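Long-range contacts in prolyl-ACP dehydrogenase (Oscillatoria sp., PDB 4IRN), which oxidises prolyl groups carried on an acyl carrier protein, using FAD, in the biosynthesis of the cyanotoxin anatoxin-a: residues A[50-55]-A[111-116]; A[100-105]-A[335-340]; A[107-112]-A[286-291]; A[349-354]-A[408-413]. One frame throughout, in Å; residues are numbered along the deposited sequence.

Contact 1: A[50-55]-A[111-116]; sequences KVIQFA and LGYGCK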
loop_
_atom_site.group_PDB
_atom_site.type_symbol
_atom_site.label_atom_id
_atom_site.label_comp_id
_atom_site.label_asym_id
_atom_site.label_seq_id
_atom_site.Cartn_x
_atom_site.Cartn_y
_atom_site.Cartn_z
ATOM N N LYS A 50 -34.561 15.199 -3.637
ATOM C CA LYS A 50 -35.514 15.609 -2.600
ATOM C C LYS A 50 -34.955 15.270 -1.204
ATOM O O LYS A 50 -35.136 16.064 -0.273
ATOM C CB LYS A 50 -36.873 14.922 -2.833
ATOM C CG LYS A 50 -38.011 15.415 -1.944
ATOM C CD LYS A 50 -39.204 14.482 -2.015
ATOM C CE LYS A 50 -40.230 14.776 -0.953
ATOM N NZ LYS A 50 -41.234 13.687 -0.852
ATOM N N VAL A 51 -34.261 14.101 -1.077
ATOM C CA VAL A 51 -33.621 13.637 0.163
ATOM C C VAL A 51 -32.475 14.596 0.541
ATOM O O VAL A 51 -32.411 15.016 1.698
ATOM C CB VAL A 51 -33.168 12.149 0.090
ATOM C CG1 VAL A 51 -32.370 11.745 1.331
ATOM C CG2 VAL A 51 -34.362 11.214 -0.085
ATOM N N ILE A 52 -31.604 14.967 -0.437
ATOM C CA ILE A 52 -30.478 15.894 -0.237
ATOM C C ILE A 52 -30.992 17.255 0.250
ATOM O O ILE A 52 -30.509 17.744 1.269
ATOM C CB ILE A 52 -29.561 16.010 -1.502
ATOM C CG1 ILE A 52 -28.856 14.669 -1.808
ATOM C CG2 ILE A 52 -28.524 17.163 -1.380
ATOM C CD1 ILE A 52 -28.333 14.510 -3.217
ATOM N N GLN A 53 -31.999 17.835 -0.454
ATOM C CA GLN A 53 -32.625 19.125 -0.122
ATOM C C GLN A 53 -33.214 19.130 1.294
ATOM O O GLN A 53 -32.983 20.080 2.043
ATOM C CB GLN A 53 -33.691 19.518 -1.160
ATOM C CG GLN A 53 -33.169 19.849 -2.567
ATOM C CD GLN A 53 -32.116 20.935 -2.657
ATOM O OE1 GLN A 53 -32.238 22.020 -2.072
ATOM N NE2 GLN A 53 -31.072 20.673 -3.436
ATOM N N PHE A 54 -33.940 18.050 1.673
ATOM C CA PHE A 54 -34.530 17.865 3.013
ATOM C C PHE A 54 -33.437 17.880 4.084
ATOM O O PHE A 54 -33.552 18.596 5.083
ATOM C CB PHE A 54 -35.347 16.548 3.065
ATOM C CG PHE A 54 -35.522 15.907 4.427
ATOM C CD1 PHE A 54 -36.457 16.397 5.332
ATOM C CD2 PHE A 54 -34.790 14.775 4.781
ATOM C CE1 PHE A 54 -36.620 15.799 6.589
ATOM C CE2 PHE A 54 -34.958 14.176 6.035
ATOM C CZ PHE A 54 -35.874 14.689 6.928
ATOM N N ALA A 55 -32.354 17.085 3.850
ATOM C CA ALA A 55 -31.196 16.960 4.742
ATOM C C ALA A 55 -30.409 18.263 4.868
ATOM O O ALA A 55 -29.921 18.574 5.955
ATOM C CB ALA A 55 -30.289 15.829 4.274
ATOM N N LEU A 111 -28.786 10.836 1.385
ATOM C CA LEU A 111 -28.895 11.234 2.786
ATOM C C LEU A 111 -27.508 11.508 3.370
ATOM O O LEU A 111 -27.336 12.508 4.054
ATOM C CB LEU A 111 -29.662 10.168 3.615
ATOM C CG LEU A 111 -29.940 10.484 5.104
ATOM C CD1 LEU A 111 -30.805 11.745 5.284
ATOM C CD2 LEU A 111 -30.586 9.310 5.797
ATOM N N GLY A 112 -26.538 10.639 3.065
ATOM C CA GLY A 112 -25.158 10.766 3.522
ATOM C C GLY A 112 -24.469 12.006 2.991
ATOM O O GLY A 112 -23.689 12.627 3.708
ATOM N N TYR A 113 -24.778 12.387 1.737
ATOM C CA TYR A 113 -24.238 13.573 1.084
ATOM C C TYR A 113 -24.824 14.853 1.721
ATOM O O TYR A 113 -24.076 15.798 1.996
ATOM C CB TYR A 113 -24.509 13.523 -0.441
ATOM C CG TYR A 113 -24.057 14.764 -1.198
ATOM C CD1 TYR A 113 -24.865 15.902 -1.266
ATOM C CD2 TYR A 113 -22.802 14.818 -1.808
ATOM C CE1 TYR A 113 -24.425 17.068 -1.900
ATOM C CE2 TYR A 113 -22.380 15.959 -2.499
ATOM C CZ TYR A 113 -23.201 17.077 -2.552
ATOM O OH TYR A 113 -22.735 18.230 -3.146
ATOM N N GLY A 114 -26.143 14.868 1.940
ATOM C CA GLY A 114 -26.868 16.002 2.503
ATOM C C GLY A 114 -26.787 16.180 4.006
ATOM O O GLY A 114 -26.892 17.308 4.496
ATOM N N CYS A 115 -26.645 15.078 4.755
ATOM C CA CYS A 115 -26.572 15.085 6.221
ATOM C C CYS A 115 -25.138 14.885 6.693
ATOM O O CYS A 115 -24.502 13.888 6.330
ATOM C CB CYS A 115 -27.512 14.041 6.816
ATOM S SG CYS A 115 -27.612 14.070 8.623
ATOM N N LYS A 116 -24.629 15.835 7.494
ATOM C CA LYS A 116 -23.255 15.804 8.001
ATOM C C LYS A 116 -23.115 14.999 9.301
ATOM O O LYS A 116 -22.005 14.612 9.670
ATOM C CB LYS A 116 -22.702 17.234 8.164
ATOM C CG LYS A 116 -22.379 17.952 6.853
ATOM C CD LYS A 116 -21.805 19.331 7.123
ATOM C CE LYS A 116 -21.257 19.983 5.883
ATOM N NZ LYS A 116 -20.799 21.365 6.143
#
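In the helical N-terminal domain of this acyl-CoA dehydrogenase fold, helix 42-58 lays Val51, Ile52 and Ala55 against the last turn of helix 101-114, at Leu111, Tyr113 and Gly114. The backbones come closest at a residue without a side chain, Gly114: its CA is 4.5 Å from Ile52 CA. Ala55 fills this spot with its methyl, CB, which sits 3.5 Å from Gly114 C and also reaches the CB of Cys115, where the chain leaves the helix. One turn earlier, Val51 holds CG1 anti to the backbone N (chi1 174°), and that branch lies alongside the helix wall, 3.7 Å from Leu111 N and 3.9 Å from Leu111 CB. Ile52 uses its CG2 methyl, which comes in at the edge of the Tyr113 ring, near the ring plane, 3.9 Å from Tyr113 CD1. No hydrogen bond crosses between the segments; the grip is apolar. Polar anchoring comes from helix 285-304 instead: Glu296 takes the Tyr113 hydroxyl, and Arg293 binds the carbonyls of Gly112 and Tyr113. Helix 74-83 adds Phe83 against Val51 and Phe54, while helix 118-138 meets Leu111 and Cys115.

Contact 2: A[100-105]-A[335-340]; sequences DILTTA and YLYKVA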
loop_
_atom_site.group_PDB
_atom_site.type_symbol
_atom_site.label_atom_id
_atom_site.label_comp_id
_atom_site.label_asym_id
_atom_site.label_seq_id
_atom_site.Cartn_x
_atom_site.Cartn_y
_atom_site.Cartn_z
ATOM N N ASP A 100 -38.108 -0.123 -3.265
ATOM C CA ASP A 100 -37.237 -1.202 -3.682
ATOM C C ASP A 100 -35.834 -0.889 -3.133
ATOM O O ASP A 100 -35.515 0.284 -2.896
ATOM C CB ASP A 100 -37.240 -1.392 -5.204
ATOM C CG ASP A 100 -36.685 -0.231 -5.986
ATOM O OD1 ASP A 100 -37.452 0.732 -6.248
ATOM O OD2 ASP A 100 -35.489 -0.286 -6.357
ATOM N N ILE A 101 -35.035 -1.933 -2.873
ATOM C CA ILE A 101 -33.693 -1.838 -2.283
ATOM C C ILE A 101 -32.760 -0.895 -3.034
ATOM O O ILE A 101 -32.110 -0.060 -2.397
ATOM C CB ILE A 101 -33.055 -3.234 -2.047
ATOM C CG1 ILE A 101 -34.031 -4.224 -1.352
ATOM C CG2 ILE A 101 -31.738 -3.124 -1.293
ATOM C CD1 ILE A 101 -34.677 -3.802 0.008
ATOM N N LEU A 102 -32.705 -1.010 -4.378
ATOM C CA LEU A 102 -31.858 -0.144 -5.209
ATOM C C LEU A 102 -32.176 1.349 -5.033
ATOM O O LEU A 102 -31.250 2.154 -4.933
ATOM C CB LEU A 102 -31.876 -0.571 -6.680
ATOM C CG LEU A 102 -31.001 -1.792 -6.996
ATOM C CD1 LEU A 102 -31.613 -2.646 -8.100
ATOM C CD2 LEU A 102 -29.548 -1.390 -7.305
ATOM N N THR A 103 -33.475 1.697 -4.907
ATOM C CA THR A 103 -33.938 3.063 -4.659
ATOM C C THR A 103 -33.563 3.464 -3.230
ATOM O O THR A 103 -33.097 4.584 -3.025
ATOM C CB THR A 103 -35.444 3.197 -4.948
ATOM O OG1 THR A 103 -35.700 2.772 -6.286
ATOM C CG2 THR A 103 -35.960 4.630 -4.767
ATOM N N THR A 104 -33.757 2.546 -2.255
ATOM C CA THR A 104 -33.440 2.746 -0.833
ATOM C C THR A 104 -31.944 3.083 -0.665
ATOM O O THR A 104 -31.625 4.065 0.004
ATOM C CB THR A 104 -33.892 1.527 0.005
ATOM O OG1 THR A 104 -35.226 1.161 -0.337
ATOM C CG2 THR A 104 -33.804 1.767 1.499
ATOM N N ALA A 105 -31.049 2.308 -1.324
ATOM C CA ALA A 105 -29.596 2.495 -1.293
ATOM C C ALA A 105 -29.183 3.824 -1.929
ATOM O O ALA A 105 -28.333 4.530 -1.382
ATOM C CB ALA A 105 -28.898 1.332 -1.990
ATOM N N TYR A 335 -19.888 -1.816 -5.165
ATOM C CA TYR A 335 -20.117 -2.809 -4.112
ATOM C C TYR A 335 -21.483 -2.648 -3.493
ATOM O O TYR A 335 -22.137 -3.654 -3.202
ATOM C CB TYR A 335 -19.042 -2.763 -3.017
ATOM C CG TYR A 335 -17.771 -3.504 -3.368
ATOM C CD1 TYR A 335 -17.753 -4.895 -3.466
ATOM C CD2 TYR A 335 -16.577 -2.821 -3.569
ATOM C CE1 TYR A 335 -16.587 -5.584 -3.807
ATOM C CE2 TYR A 335 -15.403 -3.498 -3.901
ATOM C CZ TYR A 335 -15.416 -4.880 -4.036
ATOM O OH TYR A 335 -14.256 -5.539 -4.374
ATOM N N LEU A 336 -21.922 -1.382 -3.300
ATOM C CA LEU A 336 -23.215 -1.043 -2.714
ATOM C C LEU A 336 -24.368 -1.460 -3.629
ATOM O O LEU A 336 -25.343 -2.039 -3.144
ATOM C CB LEU A 336 -23.286 0.462 -2.394
ATOM C CG LEU A 336 -24.615 0.992 -1.851
ATOM C CD1 LEU A 336 -24.987 0.333 -0.524
ATOM C CD2 LEU A 336 -24.603 2.498 -1.754
ATOM N N TYR A 337 -24.269 -1.144 -4.926
ATOM C CA TYR A 337 -25.299 -1.465 -5.908
ATOM C C TYR A 337 -25.442 -2.908 -6.311
ATOM O O TYR A 337 -26.525 -3.302 -6.730
ATOM C CB TYR A 337 -25.343 -0.455 -7.062
ATOM C CG TYR A 337 -25.661 0.918 -6.512
ATOM C CD1 TYR A 337 -26.898 1.187 -5.944
ATOM C CD2 TYR A 337 -24.687 1.912 -6.443
ATOM C CE1 TYR A 337 -27.156 2.383 -5.299
ATOM C CE2 TYR A 337 -24.958 3.143 -5.844
ATOM C CZ TYR A 337 -26.206 3.375 -5.296
ATOM O OH TYR A 337 -26.485 4.575 -4.713
ATOM N N LYS A 338 -24.400 -3.720 -6.095
ATOM C CA LYS A 338 -24.447 -5.160 -6.343
ATOM C C LYS A 338 -25.314 -5.833 -5.250
ATOM O O LYS A 338 -26.218 -6.602 -5.580
ATOM C CB LYS A 338 -23.021 -5.767 -6.405
ATOM C CG LYS A 338 -22.979 -7.285 -6.518
ATOM C CD LYS A 338 -22.895 -7.847 -7.939
ATOM C CE LYS A 338 -22.977 -9.359 -7.919
ATOM N NZ LYS A 338 -21.811 -10.019 -8.572
ATOM N N VAL A 339 -25.022 -5.539 -3.964
ATOM C CA VAL A 339 -25.744 -6.047 -2.790
ATOM C C VAL A 339 -27.220 -5.630 -2.866
ATOM O O VAL A 339 -28.105 -6.468 -2.667
ATOM C CB VAL A 339 -25.093 -5.587 -1.456
ATOM C CG1 VAL A 339 -25.844 -6.139 -0.253
ATOM C CG2 VAL A 339 -23.644 -6.011 -1.379
ATOM N N ALA A 340 -27.471 -4.334 -3.167
ATOM C CA ALA A 340 -28.803 -3.751 -3.318
ATOM C C ALA A 340 -29.615 -4.509 -4.359
ATOM O O ALA A 340 -30.764 -4.846 -4.088
ATOM C CB ALA A 340 -28.705 -2.272 -3.685
#
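Tyr337 carries its CG anti to its own carbonyl carbon (chi1 -61°) and Leu102 does the same (chi1 -78°), so that ring and isobutyl group swing into the gap between two helices. These are the start of helix 101-114, from the N-terminal domain, and the long helix 316-344 of the C-terminal domain; they run roughly antiparallel at 150°, with the axes of the short segments 9.1 Å apart. This is one of the helix-helix seams that join the two all-helical domains of the acyl-CoA dehydrogenase fold.

Leu102 does its touching with CD2, which meets the edge of the tyrosine ring 3.9 Å from Tyr337 CD1 and also reaches Ala340 CB at 3.8 Å. Ala340 is the small residue at the middle: besides Leu102 it receives the methyl of Ala105 and the CG2 branch of Ile101, 4.0 Å from Ala340 CB. The methyl of Ala105 in turn lies 3.9 Å from Tyr337 CE1, and Trp40 meets the same tyrosine ring edge-to-face.

Helix 316-344 also reaches the start of helix 101-114 through Glu344, which accepts from Ile101 N. On its far flank, Tyr335 packs on Leu327 of the second subunit.

The helix start is capped from within. Asp100 is the N-cap: its OD2 accepts from Thr103 N at 3.2 Å, met from above the carboxylate plane, while its OD1 takes the Thr103 hydroxyl, 2.7 Å from Thr103 OG1, on the syn side but tilted out of the carboxylate plane.

Contact 3: A[107-112]-A[286-291]; sequences ALQGLG and AAVGTM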
loop_
_atom_site.group_PDB
_atom_site.type_symbol
_atom_site.label_atom_id
_atom_site.label_comp_id
_atom_site.label_asym_id
_atom_site.label_seq_id
_atom_site.Cartn_x
_atom_site.Cartn_y
_atom_site.Cartn_z
ATOM N N ALA A 107 -31.142 6.562 -2.267
ATOM C CA ALA A 107 -31.681 7.595 -1.379
ATOM C C ALA A 107 -30.814 7.725 -0.124
ATOM O O ALA A 107 -30.603 8.849 0.336
ATOM C CB ALA A 107 -33.120 7.268 -1.002
ATOM N N LEU A 108 -30.272 6.591 0.391
ATOM C CA LEU A 108 -29.363 6.579 1.555
ATOM C C LEU A 108 -28.037 7.259 1.201
ATOM O O LEU A 108 -27.471 7.973 2.035
ATOM C CB LEU A 108 -29.081 5.158 2.086
ATOM C CG LEU A 108 -30.210 4.389 2.774
ATOM C CD1 LEU A 108 -29.838 2.937 2.954
ATOM C CD2 LEU A 108 -30.589 5.000 4.107
ATOM N N GLN A 109 -27.548 7.038 -0.103
ATOM C CA GLN A 109 -26.350 7.691 -0.605
ATOM C C GLN A 109 -26.590 9.208 -0.562
ATOM O O GLN A 109 -25.748 9.943 -0.039
ATOM C CB GLN A 109 -26.024 7.214 -2.033
ATOM C CG GLN A 109 -24.559 7.373 -2.424
ATOM C CD GLN A 109 -24.247 8.686 -3.093
ATOM O OE1 GLN A 109 -25.132 9.466 -3.448
ATOM N NE2 GLN A 109 -22.971 8.937 -3.337
ATOM N N GLY A 110 -27.794 9.657 -0.974
ATOM C CA GLY A 110 -28.236 11.051 -0.975
ATOM C C GLY A 110 -28.304 11.642 0.416
ATOM O O GLY A 110 -27.905 12.789 0.623
ATOM N N LEU A 111 -28.786 10.836 1.385
ATOM C CA LEU A 111 -28.895 11.234 2.786
ATOM C C LEU A 111 -27.508 11.508 3.370
ATOM O O LEU A 111 -27.336 12.508 4.054
ATOM C CB LEU A 111 -29.662 10.168 3.615
ATOM C CG LEU A 111 -29.940 10.484 5.104
ATOM C CD1 LEU A 111 -30.805 11.745 5.284
ATOM C CD2 LEU A 111 -30.586 9.310 5.797
ATOM N N GLY A 112 -26.538 10.639 3.065
ATOM C CA GLY A 112 -25.158 10.766 3.522
ATOM C C GLY A 112 -24.469 12.006 2.991
ATOM O O GLY A 112 -23.689 12.627 3.708
ATOM N N ALA A 286 -24.805 5.359 3.151
ATOM C CA ALA A 286 -24.712 6.802 3.360
ATOM C C ALA A 286 -23.268 7.296 3.383
ATOM O O ALA A 286 -23.022 8.437 2.996
ATOM C CB ALA A 286 -25.418 7.184 4.631
ATOM N N ALA A 287 -22.316 6.431 3.812
ATOM C CA ALA A 287 -20.874 6.710 3.858
ATOM C C ALA A 287 -20.341 7.011 2.452
ATOM O O ALA A 287 -19.455 7.856 2.312
ATOM C CB ALA A 287 -20.125 5.536 4.463
ATOM N N VAL A 288 -20.932 6.363 1.416
ATOM C CA VAL A 288 -20.621 6.562 -0.006
ATOM C C VAL A 288 -20.986 8.013 -0.381
ATOM O O VAL A 288 -20.237 8.660 -1.124
ATOM C CB VAL A 288 -21.313 5.501 -0.920
ATOM C CG1 VAL A 288 -20.895 5.658 -2.380
ATOM C CG2 VAL A 288 -21.012 4.078 -0.440
ATOM N N GLY A 289 -22.098 8.509 0.179
ATOM C CA GLY A 289 -22.581 9.876 -0.010
ATOM C C GLY A 289 -21.657 10.898 0.614
ATOM O O GLY A 289 -21.370 11.932 0.001
ATOM N N THR A 290 -21.151 10.586 1.831
ATOM C CA THR A 290 -20.189 11.390 2.592
ATOM C C THR A 290 -18.878 11.496 1.793
ATOM O O THR A 290 -18.293 12.578 1.717
ATOM C CB THR A 290 -19.966 10.761 3.978
ATOM O OG1 THR A 290 -21.228 10.598 4.632
ATOM C CG2 THR A 290 -19.010 11.561 4.855
ATOM N N MET A 291 -18.451 10.374 1.177
ATOM C CA MET A 291 -17.256 10.284 0.349
ATOM C C MET A 291 -17.382 11.193 -0.873
ATOM O O MET A 291 -16.396 11.832 -1.254
ATOM C CB MET A 291 -17.011 8.833 -0.086
ATOM C CG MET A 291 -16.533 7.914 1.041
ATOM S SD MET A 291 -16.475 6.163 0.582
ATOM C CE MET A 291 -15.068 6.168 -0.477
#
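Gly112 and Gly289 face each other where helix 101-114 meets helix 285-304, a glycine-mediated close crossing of helices between the N- and C-terminal domains of the acyl-CoA dehydrogenase fold. The axes of the short segments approach to 6.2 Å at a crossing angle of -47°, near enough for main chain to touch main chain.

Backbone contacts come first. Three CA-H...O approaches link the helices, and they run in both directions: Gly112 CA points at Ala286 O at 3.2 Å, nearly straight with 163° at the hydrogen, while Gly289 CA is 3.2 Å from Gln109 O and Ala286 CA is directed at Leu108 O. Such approaches are characteristic of helices that meet on their small residues; no conventional N-H...O bond passes between the segments.

One polar side chain, Gln109, lies along the crossing. It bends sharply at its second torsion (chi2 -91°), which lays its amide along the main chain of the other helix, with Gln109 NE2 3.5 Å from Gly289 CA. The amide is bonded at both ends, OE1 to Arg48 and NE2 to Glu292, and this pair of bonds should fix its rotation.

Apolar packing is slight. The aliphatic part of Gln109 lies beside Val288, with its CG 4.0 Å from Val288 CG1. Helix 118-138 leans on Leu108, Ala286 and Thr290, and Trp364 of helix 350-375 packs on Thr290. The Ala286 methyl lies against the main chain of the other helix, its CB 3.8 Å from Gly112 CA and 3.4 Å from Leu108 O.

Contact 4: A[349-354]-A[408-413]; sequences ALLEAS and VVIAKF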
loop_
_atom_site.group_PDB
_atom_site.type_symbol
_atom_site.label_atom_id
_atom_site.label_comp_id
_atom_site.label_asym_id
_atom_site.label_seq_id
_atom_site.Cartn_x
_atom_site.Cartn_y
_atom_site.Cartn_z
ATOM N N ALA A 349 -26.890 -12.808 -0.032
ATOM C CA ALA A 349 -25.723 -12.007 -0.370
ATOM C C ALA A 349 -24.773 -11.699 0.803
ATOM O O ALA A 349 -24.289 -10.566 0.905
ATOM C CB ALA A 349 -26.163 -10.725 -1.071
ATOM N N LEU A 350 -24.450 -12.705 1.648
ATOM C CA LEU A 350 -23.530 -12.509 2.779
ATOM C C LEU A 350 -22.091 -12.251 2.317
ATOM O O LEU A 350 -21.405 -11.426 2.914
ATOM C CB LEU A 350 -23.603 -13.670 3.781
ATOM C CG LEU A 350 -22.881 -13.486 5.129
ATOM C CD1 LEU A 350 -23.675 -12.606 6.081
ATOM C CD2 LEU A 350 -22.648 -14.811 5.778
ATOM N N LEU A 351 -21.649 -12.927 1.247
ATOM C CA LEU A 351 -20.318 -12.719 0.668
ATOM C C LEU A 351 -20.208 -11.302 0.100
ATOM O O LEU A 351 -19.221 -10.626 0.358
ATOM C CB LEU A 351 -20.041 -13.767 -0.438
ATOM C CG LEU A 351 -18.825 -13.546 -1.364
ATOM C CD1 LEU A 351 -17.502 -13.648 -0.606
ATOM C CD2 LEU A 351 -18.853 -14.513 -2.522
ATOM N N GLU A 352 -21.227 -10.856 -0.653
ATOM C CA GLU A 352 -21.259 -9.540 -1.281
ATOM C C GLU A 352 -21.372 -8.410 -0.266
ATOM O O GLU A 352 -20.777 -7.355 -0.477
ATOM C CB GLU A 352 -22.352 -9.466 -2.351
ATOM C CG GLU A 352 -22.028 -10.276 -3.601
ATOM C CD GLU A 352 -22.197 -11.788 -3.536
ATOM O OE1 GLU A 352 -22.821 -12.292 -2.572
ATOM O OE2 GLU A 352 -21.714 -12.472 -4.466
ATOM N N ALA A 353 -22.107 -8.633 0.838
ATOM C CA ALA A 353 -22.278 -7.659 1.920
ATOM C C ALA A 353 -20.973 -7.501 2.692
ATOM O O ALA A 353 -20.640 -6.386 3.099
ATOM C CB ALA A 353 -23.386 -8.106 2.857
ATOM N N SER A 354 -20.228 -8.615 2.875
ATOM C CA SER A 354 -18.946 -8.641 3.575
ATOM C C SER A 354 -17.878 -7.920 2.773
ATOM O O SER A 354 -17.097 -7.170 3.349
ATOM C CB SER A 354 -18.524 -10.072 3.873
ATOM O OG SER A 354 -19.479 -10.715 4.703
ATOM N N VAL A 408 -11.919 -13.218 6.776
ATOM C CA VAL A 408 -12.099 -14.614 7.194
ATOM C C VAL A 408 -13.399 -15.169 6.562
ATOM O O VAL A 408 -13.376 -16.281 6.025
ATOM C CB VAL A 408 -12.058 -14.768 8.742
ATOM C CG1 VAL A 408 -12.543 -16.143 9.192
ATOM C CG2 VAL A 408 -10.659 -14.490 9.285
ATOM N N VAL A 409 -14.504 -14.380 6.588
ATOM C CA VAL A 409 -15.799 -14.739 6.005
ATOM C C VAL A 409 -15.647 -14.961 4.484
ATOM O O VAL A 409 -16.096 -15.991 3.982
ATOM C CB VAL A 409 -16.903 -13.707 6.370
ATOM C CG1 VAL A 409 -18.189 -13.942 5.569
ATOM C CG2 VAL A 409 -17.199 -13.723 7.870
ATOM N N ILE A 410 -14.959 -14.036 3.773
ATOM C CA ILE A 410 -14.714 -14.129 2.329
ATOM C C ILE A 410 -13.920 -15.398 2.006
ATOM O O ILE A 410 -14.316 -16.157 1.112
ATOM C CB ILE A 410 -14.084 -12.819 1.739
ATOM C CG1 ILE A 410 -15.056 -11.611 1.896
ATOM C CG2 ILE A 410 -13.649 -12.992 0.255
ATOM C CD1 ILE A 410 -14.401 -10.251 1.973
ATOM N N ALA A 411 -12.843 -15.660 2.774
ATOM C CA ALA A 411 -11.988 -16.840 2.615
ATOM C C ALA A 411 -12.782 -18.153 2.719
ATOM O O ALA A 411 -12.533 -19.063 1.929
ATOM C CB ALA A 411 -10.865 -16.814 3.636
ATOM N N LYS A 412 -13.765 -18.227 3.657
ATOM C CA LYS A 412 -14.627 -19.402 3.865
ATOM C C LYS A 412 -15.505 -19.637 2.647
ATOM O O LYS A 412 -15.613 -20.776 2.205
ATOM C CB LYS A 412 -15.480 -19.276 5.137
ATOM C CG LYS A 412 -14.687 -19.142 6.433
ATOM C CD LYS A 412 -14.371 -20.464 7.083
ATOM C CE LYS A 412 -13.439 -20.306 8.260
ATOM N NZ LYS A 412 -13.074 -21.628 8.840
ATOM N N PHE A 413 -16.088 -18.553 2.072
ATOM C CA PHE A 413 -16.910 -18.610 0.854
ATOM C C PHE A 413 -16.109 -19.088 -0.361
ATOM O O PHE A 413 -16.684 -19.694 -1.261
ATOM C CB PHE A 413 -17.555 -17.252 0.557
ATOM C CG PHE A 413 -18.835 -17.014 1.317
ATOM C CD1 PHE A 413 -20.027 -17.591 0.899
ATOM C CD2 PHE A 413 -18.853 -16.204 2.446
ATOM C CE1 PHE A 413 -21.207 -17.379 1.610
ATOM C CE2 PHE A 413 -20.035 -15.992 3.155
ATOM C CZ PHE A 413 -21.203 -16.585 2.736
#
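Leu350 O is gripped twice by Ser354, the residue whose hydroxyl also meets Val409 across the contact. Ser354 OG donates to it at 2.7 Å and Ser354 N at 3.0 Å, and the two come from opposite faces of the carbonyl plane. Arg280 of helix 268-282 bonds to the same serine hydroxyl, so OG has two polar partners, Leu350 O and Arg280, while the Val409 CG1 methyl rests against it at 3.6 Å.

Beyond this polar point the contact is apolar and centres on Phe413. Leu351 CB sits over one face of the ring, 3.9 Å from the centroid of Phe413 and only 12° off the normal, a well-aligned CH-pi contact. Leu350 takes the edge instead: its CD2 lies in the ring plane, 3.8 Å from Phe413 CZ. Because Leu351 has CG anti to the backbone N (chi1 168°), its CD1 can lodge between Phe413 CB at 3.8 Å and Ile410 CG2 at 4.0 Å.

Ile410 is shared, since Val323 of the second subunit packs on it too. Helices 350-375 and 403-414 run roughly antiparallel, at 145° between the short segments. This pairing belongs to the C-terminal helical domain of the acyl-CoA dehydrogenase fold, and the last helix lies beside the cofactor: Val408 touches FAD, and the Val409 side chain is about 9 Å from it.

Overall arrangement
Helix 101-114 runs through three of the four contacts: its start packs in contact 2, its middle in contact 3 and its end in contact 1. Contacts 1 and 3 share Leu111 and Gly112, their centres about 8 Å apart. Contacts 2 and 3 are buried and both join the N- and C-terminal helical domains, one through apolar side chains, the other backbone to backbone on glycine. Contacts 1 and 4 are only partly buried, and each stays within one domain. Contact 4, near FAD, sets a leucine over a phenylalanine face, where contacts 1 and 2 use tyrosine edges; like contact 2, which it meets where Val339 packs on Glu352, it touches the second subunit.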